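Local coordinates for protein esterase (uncultured bacterium pCosCE1, PDB 7ATL) that hydrolyses carboxylic esters as a family VIII carboxylesterase of the beta-lactamase fold and also has promiscuous acyltransferase activity, at residues A[294-297]-A[298-301]; A[125-129]-A[130-134]. All blocks are in the same frame, centred on the assembly; numbering follows the deposited sequence.

Interaction 1: residues A[294-297]-A[298-301]; sequences AALM and RQAH
L296 and H301 meet through both hydrogen bonding and packing where helix 291-297 runs out. In the polar group, H301 NE2 donates to L296 O over 2.9 Å. The oxygen lies tilted from the imidazole plane, and the donor stands above the carbonyl plane. The backbone N of Q299 reaches L296 O from the opposite face, at 3.2 Å. Two donors therefore grip this one carbonyl. The backbone N of R298 makes two weak bonds, to A294 O at 3.5 Å and to A295 O at 3.3 Å.

The packing contacts centre on L296. Its CG is anti to the backbone N (chi1 175°), which brings L296 CD1 to the edge of the H301 ring, 3.6 Å from H301 CE1. L296 CD1 also lies 3.8 Å from Q299 OE1. F317 stacks on the H301 ring and also touches L296 and M297.

R298 folds back along the helix. R298 CG packs 3.3 Å from A295 O. One face of the R298 guanidinium lies over A295 CA, 3.9 Å from the plane. R298 NH1 has its polar partners beyond this turn, at Y349 OH and R282 O. M297 packs on T72 and M76 of helix 67-80.

The inverse gamma turn centred on A300 bends the chain, and H301 adds a side-chain donor. The backbone N-H bonds to last-turn carbonyls are those of a helix C-terminus, here within the beta-lactamase-like fold.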
loop_
_atom_site.group_PDB
_atom_site.type_symbol
_atom_site.label_atom_id
_atom_site.label_comp_id
_atom_site.label_asym_id
_atom_site.label_seq_id
_atom_site.Cartn_x
_atom_site.Cartn_y
_atom_site.Cartn_z
ATOM N N ALA A 294 -16.989 3.746 -4.897
ATOM C CA ALA A 294 -15.762 4.428 -5.346
ATOM C C ALA A 294 -15.750 5.831 -4.760
ATOM O O ALA A 294 -14.721 6.217 -4.184
ATOM C CB ALA A 294 -15.676 4.486 -6.850
ATOM N N ALA A 295 -16.843 6.579 -4.911
ATOM C CA ALA A 295 -16.939 7.987 -4.432
ATOM C C ALA A 295 -16.788 8.033 -2.913
ATOM O O ALA A 295 -16.145 8.983 -2.430
ATOM C CB ALA A 295 -18.239 8.627 -4.847
ATOM N N LEU A 296 -17.411 7.081 -2.214
ATOM C CA LEU A 296 -17.324 6.926 -0.738
ATOM C C LEU A 296 -15.855 6.736 -0.331
ATOM O O LEU A 296 -15.416 7.395 0.636
ATOM C CB LEU A 296 -18.172 5.728 -0.305
ATOM C CG LEU A 296 -18.101 5.351 1.175
ATOM C CD1 LEU A 296 -18.551 6.512 2.048
ATOM C CD2 LEU A 296 -18.940 4.104 1.472
ATOM N N MET A 297 -15.112 5.909 -1.075
ATOM C CA MET A 297 -13.728 5.524 -0.709
ATOM C C MET A 297 -12.799 6.750 -0.767
ATOM O O MET A 297 -11.779 6.732 -0.049
ATOM C CB MET A 297 -13.230 4.371 -1.592
ATOM C CG MET A 297 -14.007 3.100 -1.337
ATOM S SD MET A 297 -13.587 1.750 -2.439
ATOM C CE MET A 297 -11.894 1.487 -1.908
ATOM N N ARG A 298 -13.145 7.803 -1.523
ATOM C CA ARG A 298 -12.280 9.004 -1.720
ATOM C C ARG A 298 -12.882 10.234 -1.020
ATOM O O ARG A 298 -12.367 11.361 -1.190
ATOM C CB ARG A 298 -12.041 9.252 -3.218
ATOM C CG ARG A 298 -13.293 9.520 -4.051
ATOM C CD ARG A 298 -13.008 10.352 -5.292
ATOM N NE ARG A 298 -14.064 10.227 -6.286
ATOM C CZ ARG A 298 -14.206 9.194 -7.105
ATOM N NH1 ARG A 298 -13.366 8.171 -7.069
ATOM N NH2 ARG A 298 -15.215 9.173 -7.951
ATOM N N GLN A 299 -13.918 10.053 -0.217
ATOM C CA GLN A 299 -14.279 11.098 0.771
ATOM C C GLN A 299 -13.148 11.245 1.796
ATOM O O GLN A 299 -12.436 10.251 2.084
ATOM C CB GLN A 299 -15.592 10.759 1.460
ATOM C CG GLN A 299 -16.803 10.962 0.566
ATOM C CD GLN A 299 -18.030 10.408 1.245
ATOM O OE1 GLN A 299 -18.975 9.974 0.582
ATOM N NE2 GLN A 299 -18.010 10.395 2.578
ATOM N N ALA A 300 -13.009 12.444 2.349
ATOM C CA ALA A 300 -12.084 12.750 3.461
ATOM C C ALA A 300 -12.691 12.290 4.801
ATOM O O ALA A 300 -12.965 13.159 5.645
ATOM C CB ALA A 300 -11.779 14.228 3.462
ATOM N N HIS A 301 -12.857 10.969 4.997
ATOM C CA HIS A 301 -13.276 10.323 6.275
ATOM C C HIS A 301 -12.364 10.832 7.388
ATOM O O HIS A 301 -12.864 11.023 8.470
ATOM C CB HIS A 301 -13.249 8.793 6.199
ATOM C CG HIS A 301 -14.244 8.230 5.241
ATOM N ND1 HIS A 301 -15.572 8.085 5.571
ATOM C CD2 HIS A 301 -14.109 7.807 3.963
ATOM C CE1 HIS A 301 -16.209 7.587 4.533
ATOM N NE2 HIS A 301 -15.334 7.405 3.539
#

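Interaction 2: residues A[125-129]-A[130-134]; sequences LSQPA and EGPYH. With EDO (1,2-ethanediol), chain F.
Q127 meets Y133 and P132 with its side-chain amide, close to the start of helix 132-136. Q127 OE1 accepts from the backbone N of Y133 at 2.8 Å. The donor lies in the carbonyl plane, on a lone pair, and the N-H...O angle is 157°. The chain is extended beyond CG (chi2 -178°), and this carries the amide up to the first turn of the helix. P132 CD packs against Q127 OE1 at 3.4 Å. Q127 NE2 lies over one face of the Y133 ring, near its rim and 3.3 Å from Y133 CD1. The amide and ring planes are 62° apart. D122 takes both polar ends: its OD2 accepts from Q127 NE2, and its N is bonded to Y133 OH. The amide is thus held at both its oxygen and its nitrogen, which fixes its rotation. H134 was modelled in two conformers. In the one described, H134 CE1 sits 3.1 Å from Q127 O, which lies at the ring edge, and 3.7 Å from Q127 CB.

P128 opens a type II beta turn that closes at G131, the N-cap residue of helix 132-136. The closing bond is weak, from G131 N to P128 O at 3.1 Å.

A129 places its CA over one face of the H134 ring in the same conformer. H134 O receives a weak hydrogen bond from O2 of a 1,2-ethanediol, probably from the crystallisation liquor, at 3.4 Å; K139 NZ also binds this molecule.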
loop_
_atom_site.group_PDB
_atom_site.type_symbol
_atom_site.label_atom_id
_atom_site.label_comp_id
_atom_site.label_asym_id
_atom_site.label_seq_id
_atom_site.Cartn_x
_atom_site.Cartn_y
_atom_site.Cartn_z
ATOM N N LEU A 125 7.294 -0.268 13.417
ATOM C CA LEU A 125 8.297 0.579 12.710
ATOM C C LEU A 125 8.080 2.062 13.043
ATOM O O LEU A 125 9.029 2.843 12.790
ATOM C CB LEU A 125 8.288 0.304 11.204
ATOM C CG LEU A 125 6.955 0.434 10.469
ATOM C CD1 LEU A 125 6.445 1.863 10.441
ATOM C CD2 LEU A 125 7.083 -0.073 9.051
ATOM N N SER A 126 6.918 2.443 13.601
ATOM C CA SER A 126 6.641 3.812 14.113
ATOM C C SER A 126 7.079 3.946 15.569
ATOM O O SER A 126 6.922 5.068 16.097
ATOM C CB SER A 126 5.202 4.190 14.031
ATOM O OG SER A 126 4.705 3.943 12.743
ATOM N N GLN A 127 7.543 2.855 16.201
ATOM C CA GLN A 127 7.893 2.854 17.643
ATOM C C GLN A 127 9.405 2.805 17.779
ATOM O O GLN A 127 10.067 2.199 16.952
ATOM C CB GLN A 127 7.184 1.711 18.357
ATOM C CG GLN A 127 5.699 1.983 18.563
ATOM C CD GLN A 127 5.035 0.861 19.323
ATOM O OE1 GLN A 127 5.670 -0.093 19.795
ATOM N NE2 GLN A 127 3.726 0.967 19.431
ATOM N N PRO A 128 9.979 3.462 18.818
ATOM C CA PRO A 128 11.417 3.397 19.068
ATOM C C PRO A 128 11.793 1.946 19.411
ATOM O O PRO A 128 10.898 1.175 19.680
ATOM C CB PRO A 128 11.680 4.359 20.247
ATOM C CG PRO A 128 10.334 4.950 20.654
ATOM C CD PRO A 128 9.263 4.266 19.827
ATOM N N ALA A 129 13.086 1.608 19.370
ATOM C CA ALA A 129 13.643 0.316 19.851
ATOM C C ALA A 129 13.187 0.065 21.300
ATOM O O ALA A 129 13.125 1.021 22.113
ATOM C CB ALA A 129 15.147 0.332 19.723
ATOM N N GLU A 130 12.837 -1.176 21.627
ATOM C CA GLU A 130 12.309 -1.551 22.974
ATOM C C GLU A 130 11.022 -0.764 23.306
ATOM O O GLU A 130 10.736 -0.586 24.496
ATOM C CB GLU A 130 13.350 -1.314 24.083
ATOM C CG GLU A 130 14.749 -1.847 23.796
ATOM C CD GLU A 130 14.853 -3.301 23.355
ATOM O OE1 GLU A 130 13.993 -4.126 23.747
ATOM O OE2 GLU A 130 15.809 -3.602 22.616
ATOM N N GLY A 131 10.248 -0.335 22.305
ATOM C CA GLY A 131 8.887 0.205 22.499
ATOM C C GLY A 131 7.880 -0.928 22.664
ATOM O O GLY A 131 8.209 -2.102 22.498
ATOM N N PRO A 132 6.621 -0.621 23.021
ATOM C CA PRO A 132 5.687 -1.657 23.468
ATOM C C PRO A 132 5.459 -2.791 22.448
ATOM O O PRO A 132 5.413 -3.947 22.871
ATOM C CB PRO A 132 4.390 -0.913 23.816
ATOM C CG PRO A 132 4.584 0.528 23.330
ATOM C CD PRO A 132 6.067 0.734 23.084
ATOM N N TYR A 133 5.355 -2.480 21.149
ATOM C CA TYR A 133 5.212 -3.517 20.088
ATOM C C TYR A 133 6.486 -4.381 19.987
ATOM O O TYR A 133 6.323 -5.594 19.824
ATOM C CB TYR A 133 4.870 -2.890 18.736
ATOM C CG TYR A 133 3.436 -2.476 18.517
ATOM C CD1 TYR A 133 2.597 -2.126 19.553
ATOM C CD2 TYR A 133 2.933 -2.377 17.235
ATOM C CE1 TYR A 133 1.288 -1.724 19.320
ATOM C CE2 TYR A 133 1.633 -1.964 16.988
ATOM C CZ TYR A 133 0.802 -1.634 18.033
ATOM O OH TYR A 133 -0.471 -1.232 17.780
ATOM N N HIS A 134 7.699 -3.802 20.079
ATOM C CA HIS A 134 8.983 -4.560 20.083
ATOM C C HIS A 134 8.965 -5.585 21.242
ATOM O O HIS A 134 9.168 -6.787 20.979
ATOM C CB HIS A 134 10.169 -3.565 20.105
ATOM C CG HIS A 134 10.254 -2.624 18.931
ATOM N ND1 HIS A 134 9.636 -1.366 18.922
ATOM C CD2 HIS A 134 10.900 -2.732 17.742
ATOM C CE1 HIS A 134 9.896 -0.769 17.780
ATOM N NE2 HIS A 134 10.661 -1.584 17.048
HETATM C C1 EDO F . 9.740 -7.844 17.868
HETATM O O1 EDO F . 8.701 -7.886 16.877
HETATM C C2 EDO F . 10.636 -6.661 17.784
HETATM O O2 EDO F . 11.720 -6.660 18.681
#

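Overall arrangement
Both contacts are local turns at helix ends, and both are partly buried. Interaction 1 lies at the close of helix 291-297; interaction 2 leads into helix 132-136. Their centres are 32 Å apart, their nearest atoms about 19 Å, and they share no element. In 294-301 backbone carbonyls are the acceptors, and L296 and M297 pack on helix 67-80 and on F317. In 125-134 the stronger bond goes to a side-chain amide, while a backbone carbonyl takes only a weak one. D122 ties down the buried pair Q127 and Y133. P128, A129 and E130 of the turn are exposed; the ethanediol sits at H134.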